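Local coordinates for cobalamin biosynthesis protein CobN (Mycobacterium tuberculosis, PDB 7C6O) that is the large, catalytic subunit of cobaltochelatase, the ligase that inserts cobalt into the corrin ring during cobalamin biosynthesis, at residues 859-863 / 899-904; 865-869 / 1107-1113. All blocks are in the same frame, centred on the assembly; numbering follows the deposited sequence.

Interaction 1: residues 859-863 / 899-904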
loop_
_atom_site.group_PDB
_atom_site.type_symbol
_atom_site.label_atom_id
_atom_site.label_comp_id
_atom_site.label_asym_id
_atom_site.label_seq_id
_atom_site.Cartn_x
_atom_site.Cartn_y
_atom_site.Cartn_z
ATOM N N GLY A 859 2.356 -7.612 18.430
ATOM C CA GLY A 859 0.936 -7.459 18.701
ATOM C C GLY A 859 0.555 -7.905 20.099
ATOM O O GLY A 859 -0.277 -7.275 20.757
ATOM N N VAL A 860 1.155 -9.002 20.571
ATOM C CA VAL A 860 0.927 -9.444 21.945
ATOM C C VAL A 860 1.401 -8.381 22.927
ATOM O O VAL A 860 0.717 -8.071 23.912
ATOM C CB VAL A 860 1.619 -10.798 22.194
ATOM C CG1 VAL A 860 1.598 -11.142 23.678
ATOM C CG2 VAL A 860 0.948 -11.899 21.383
ATOM N N ALA A 861 2.576 -7.801 22.673
ATOM C CA ALA A 861 3.082 -6.740 23.537
ATOM C C ALA A 861 2.186 -5.508 23.483
ATOM O O ALA A 861 1.936 -4.872 24.513
ATOM C CB ALA A 861 4.518 -6.387 23.150
ATOM N N LEU A 862 1.691 -5.156 22.293
ATOM C CA LEU A 862 0.754 -4.041 22.180
ATOM C C LEU A 862 -0.519 -4.319 22.971
ATOM O O LEU A 862 -0.999 -3.459 23.719
ATOM C CB LEU A 862 0.428 -3.772 20.707
ATOM C CG LEU A 862 1.500 -3.055 19.883
ATOM C CD1 LEU A 862 1.259 -3.249 18.394
ATOM C CD2 LEU A 862 1.534 -1.567 20.226
ATOM N N ALA A 863 -1.080 -5.521 22.817
ATOM C CA ALA A 863 -2.272 -5.893 23.573
ATOM C C ALA A 863 -2.006 -5.857 25.074
ATOM O O ALA A 863 -2.770 -5.252 25.836
ATOM C CB ALA A 863 -2.753 -7.280 23.145
ATOM N N ALA A 899 -1.996 -8.764 14.668
ATOM C CA ALA A 899 -1.644 -9.598 15.811
ATOM C C ALA A 899 -2.256 -9.063 17.099
ATOM O O ALA A 899 -2.654 -9.842 17.974
ATOM C CB ALA A 899 -0.125 -9.692 15.935
ATOM N N GLU A 900 -2.341 -7.737 17.237
ATOM C CA GLU A 900 -2.924 -7.168 18.447
ATOM C C GLU A 900 -4.395 -7.541 18.574
ATOM O O GLU A 900 -4.860 -7.892 19.664
ATOM C CB GLU A 900 -2.755 -5.648 18.462
ATOM C CG GLU A 900 -3.227 -5.007 19.763
ATOM C CD GLU A 900 -3.109 -3.493 19.760
ATOM O OE1 GLU A 900 -2.778 -2.919 18.704
ATOM O OE2 GLU A 900 -3.354 -2.875 20.819
ATOM N N VAL A 901 -5.142 -7.471 17.470
ATOM C CA VAL A 901 -6.542 -7.887 17.489
ATOM C C VAL A 901 -6.654 -9.348 17.911
ATOM O O VAL A 901 -7.445 -9.700 18.793
ATOM C CB VAL A 901 -7.193 -7.651 16.114
ATOM C CG1 VAL A 901 -8.618 -8.185 16.108
ATOM C CG2 VAL A 901 -7.171 -6.170 15.756
ATOM N N LEU A 902 -5.860 -10.216 17.283
ATOM C CA LEU A 902 -5.882 -11.634 17.628
ATOM C C LEU A 902 -5.507 -11.857 19.089
ATOM O O LEU A 902 -6.132 -12.669 19.781
ATOM C CB LEU A 902 -4.941 -12.407 16.703
ATOM C CG LEU A 902 -5.352 -12.447 15.228
ATOM C CD1 LEU A 902 -4.308 -13.160 14.379
ATOM C CD2 LEU A 902 -6.707 -13.116 15.075
ATOM N N ALA A 903 -4.495 -11.135 19.579
ATOM C CA ALA A 903 -4.064 -11.309 20.963
ATOM C C ALA A 903 -5.153 -10.890 21.943
ATOM O O ALA A 903 -5.368 -11.554 22.964
ATOM C CB ALA A 903 -2.778 -10.521 21.219
ATOM N N LEU A 904 -5.849 -9.787 21.655
ATOM C CA LEU A 904 -6.923 -9.348 22.542
ATOM C C LEU A 904 -8.047 -10.376 22.593
ATOM O O LEU A 904 -8.596 -10.657 23.668
ATOM C CB LEU A 904 -7.453 -7.987 22.088
ATOM C CG LEU A 904 -6.513 -6.800 22.298
ATOM C CD1 LEU A 904 -6.984 -5.589 21.506
ATOM C CD2 LEU A 904 -6.410 -6.469 23.780
#

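Interaction 2: residues 865-869 / 1107-1113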
loop_
_atom_site.group_PDB
_atom_site.type_symbol
_atom_site.label_atom_id
_atom_site.label_comp_id
_atom_site.label_asym_id
_atom_site.label_seq_id
_atom_site.Cartn_x
_atom_site.Cartn_y
_atom_site.Cartn_z
ATOM N N SER A 865 0.285 -4.274 26.728
ATOM C CA SER A 865 0.589 -2.927 27.196
ATOM C C SER A 865 -0.672 -2.077 27.290
ATOM O O SER A 865 -0.837 -1.303 28.241
ATOM C CB SER A 865 1.616 -2.279 26.265
ATOM O OG SER A 865 1.980 -0.986 26.707
ATOM N N LEU A 866 -1.571 -2.210 26.313
ATOM C CA LEU A 866 -2.833 -1.475 26.353
ATOM C C LEU A 866 -3.675 -1.899 27.550
ATOM O O LEU A 866 -4.241 -1.056 28.255
ATOM C CB LEU A 866 -3.599 -1.691 25.044
ATOM C CG LEU A 866 -4.988 -1.068 24.850
ATOM C CD1 LEU A 866 -5.236 -0.828 23.370
ATOM C CD2 LEU A 866 -6.095 -1.948 25.416
ATOM N N LEU A 867 -3.778 -3.208 27.789
ATOM C CA LEU A 867 -4.599 -3.690 28.895
ATOM C C LEU A 867 -4.015 -3.278 30.240
ATOM O O LEU A 867 -4.757 -2.885 31.149
ATOM C CB LEU A 867 -4.753 -5.208 28.810
ATOM C CG LEU A 867 -5.482 -5.715 27.560
ATOM C CD1 LEU A 867 -5.496 -7.228 27.517
ATOM C CD2 LEU A 867 -6.899 -5.168 27.502
ATOM N N ALA A 868 -2.689 -3.355 30.384
ATOM C CA ALA A 868 -2.058 -2.940 31.633
ATOM C C ALA A 868 -2.325 -1.469 31.926
ATOM O O ALA A 868 -2.623 -1.100 33.068
ATOM C CB ALA A 868 -0.553 -3.211 31.578
ATOM N N ARG A 869 -2.229 -0.614 30.905
ATOM C CA ARG A 869 -2.476 0.811 31.105
ATOM C C ARG A 869 -3.912 1.058 31.548
ATOM O O ARG A 869 -4.162 1.814 32.495
ATOM C CB ARG A 869 -2.170 1.584 29.821
ATOM C CG ARG A 869 -2.327 3.095 29.952
ATOM C CD ARG A 869 -1.315 3.674 30.935
ATOM N NE ARG A 869 -1.549 5.089 31.212
ATOM C CZ ARG A 869 -0.866 6.088 30.659
ATOM N NH1 ARG A 869 0.104 5.836 29.791
ATOM N NH2 ARG A 869 -1.151 7.342 30.980
ATOM N N ARG A 1107 5.372 0.562 23.988
ATOM C CA ARG A 1107 4.816 1.357 25.073
ATOM C C ARG A 1107 3.438 1.867 24.675
ATOM O O ARG A 1107 3.136 2.025 23.489
ATOM C CB ARG A 1107 5.727 2.547 25.421
ATOM C CG ARG A 1107 7.092 2.158 25.971
ATOM C CD ARG A 1107 8.149 3.170 25.553
ATOM N NE ARG A 1107 8.394 3.119 24.113
ATOM C CZ ARG A 1107 8.975 4.091 23.414
ATOM N NH1 ARG A 1107 9.370 5.203 24.020
ATOM N NH2 ARG A 1107 9.155 3.953 22.106
ATOM N N THR A 1108 2.606 2.122 25.679
ATOM C CA THR A 1108 1.280 2.687 25.485
ATOM C C THR A 1108 1.181 3.993 26.259
ATOM O O THR A 1108 1.625 4.081 27.407
ATOM C CB THR A 1108 0.184 1.713 25.949
ATOM O OG1 THR A 1108 0.270 0.500 25.191
ATOM C CG2 THR A 1108 -1.203 2.318 25.760
ATOM N N ARG A 1109 0.618 5.013 25.619
ATOM C CA ARG A 1109 0.360 6.276 26.288
ATOM C C ARG A 1109 -0.994 6.798 25.837
ATOM O O ARG A 1109 -1.563 6.329 24.847
ATOM C CB ARG A 1109 1.474 7.299 26.014
ATOM C CG ARG A 1109 1.666 7.663 24.557
ATOM C CD ARG A 1109 2.915 8.529 24.385
ATOM N NE ARG A 1109 4.140 7.772 24.624
ATOM C CZ ARG A 1109 4.894 7.241 23.664
ATOM N NH1 ARG A 1109 4.562 7.391 22.389
ATOM N NH2 ARG A 1109 5.988 6.563 23.981
ATOM N N THR A 1110 -1.523 7.759 26.589
ATOM C CA THR A 1110 -2.793 8.350 26.207
ATOM C C THR A 1110 -2.599 9.285 25.017
ATOM O O THR A 1110 -1.485 9.718 24.706
ATOM C CB THR A 1110 -3.422 9.113 27.375
ATOM O OG1 THR A 1110 -2.643 10.280 27.669
ATOM C CG2 THR A 1110 -3.496 8.230 28.618
ATOM N N LEU A 1111 -3.708 9.582 24.336
ATOM C CA LEU A 1111 -3.662 10.530 23.227
ATOM C C LEU A 1111 -3.226 11.911 23.703
ATOM O O LEU A 1111 -2.484 12.610 23.004
ATOM C CB LEU A 1111 -5.027 10.596 22.541
ATOM C CG LEU A 1111 -5.192 11.575 21.375
ATOM C CD1 LEU A 1111 -4.152 11.309 20.296
ATOM C CD2 LEU A 1111 -6.600 11.474 20.806
ATOM N N SER A 1112 -3.674 12.323 24.890
ATOM C CA SER A 1112 -3.235 13.608 25.430
ATOM C C SER A 1112 -1.728 13.622 25.660
ATOM O O SER A 1112 -1.056 14.615 25.356
ATOM C CB SER A 1112 -3.974 13.920 26.729
ATOM O OG SER A 1112 -3.449 15.096 27.323
ATOM N N GLU A 1113 -1.183 12.523 26.194
ATOM C CA GLU A 1113 0.259 12.430 26.409
ATOM C C GLU A 1113 1.020 12.480 25.091
ATOM O O GLU A 1113 2.041 13.170 24.982
ATOM C CB GLU A 1113 0.596 11.143 27.171
ATOM C CG GLU A 1113 0.227 11.178 28.649
ATOM C CD GLU A 1113 0.356 9.822 29.326
ATOM O OE1 GLU A 1113 0.440 8.795 28.619
ATOM O OE2 GLU A 1113 0.371 9.783 30.573
#

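Interaction 1: residues 859-863 / 899-904
Two helices of an alpha/beta layer pack closely here, with Gly859 of helix 853-874 set against Ala899 and Glu900 of helix 896-905. Both helices lie against the mixed sheet that contains strand 880-885. The short segments cross at -59°, and their axes come within 7.5 Å of each other, a small separation made possible by glycine and alanine at the crossing. Gly859 brings its bare CA to 3.7 Å from Ala899 CB. On the next residue, Glu900 CA points its hydrogen at Gly859 O, a CA-H...O contact of 3.5 Å; that oxygen also accepts the helical bond from Ala863 N. No conventional hydrogen bond links the two segments.

One turn further on, the methyls take over. Ala863 CB meets Ala903 CB at 3.8 Å and also touches Leu904 CD2, while Val860 meets Ala903 CB with its CA and with CG2, at the border of the patch. Glu900 is the exception among these small and apolar groups. Its CG stands anti to the backbone N (chi1 -175°) and the chain beyond is extended, which carries the acid along the flank of helix 853-874 and across the Leu862 side chain at about a right angle. One oxygen of the buried carboxylate, OE1, accepts a hydrogen bond from Asn1060 ND2, on strand 1056-1061 of the sheet. Against Leu862 the acid makes plain packing, with Glu900 CD lying 3.7 Å from Leu862 CB.

Interaction 2: residues 865-869 / 1107-1113
A capping box at the start of helix 1111-1123 supplies the acid that receives Arg869, while Thr1108, on edge strand 1107-1110, meets Ser865. In the box, Thr1110 OG1 accepts from Glu1113 N at 3.1 Å, and Glu1113 OE1 accepts in return from Thr1110 N at 3.0 Å. The Arg869 and Glu1113 side chains run toward each other from opposite directions, and Arg869 grips the carboxylate end-on in a salt bridge. Its NH2 gives the shorter bond, 2.9 Å to Glu1113 OE2, and NH1 gives the other, 3.2 Å to the syn lone pair of Glu1113 OE1. Both acceptors lie close to the guanidinium plane, yet the two flat groups are turned 50° apart, and OE2 is met from above the carboxylate plane. OE1 has two main donors, Arg869 NH1 and Thr1110 N, plus a weak bond from NH2, which together should stabilise the acid's negative charge.

In Arg869, CG leaves anti to the backbone N and a bend at chi2 (65°) turns the rest of the chain toward Glu1113. Thr1110 CG2 covers one guanidinium face. A weak bond runs from NH1 to Thr1108 O at the guanidinium edge, and Tyr1096 of the neighbouring strand also packs on the arginine. One turn earlier on helix 853-874, Ser865 OG and Thr1108 OG1 share a hydrogen bond of 2.7 Å.

In the fold
Helix 853-874 is common to both contacts: 859-863 packs on helix 896-905 in interaction 1, and a little further along the same helix 865-869 meets strand 1107-1110 and the helix after it in interaction 2. The centres are about 14 Å apart, and packing joins them, Leu866 lying against Glu900 and Leu867 against Leu904. The chain order is 859-863, 865-869, 899-904, 1107-1113. One partner of the shared helix is thus near in sequence; the other lies some 240 residues on, in an outermost strand of the mixed sheet whose strand 880-885 follows that helix. The two contacts therefore tie early and late parts of this layered domain together.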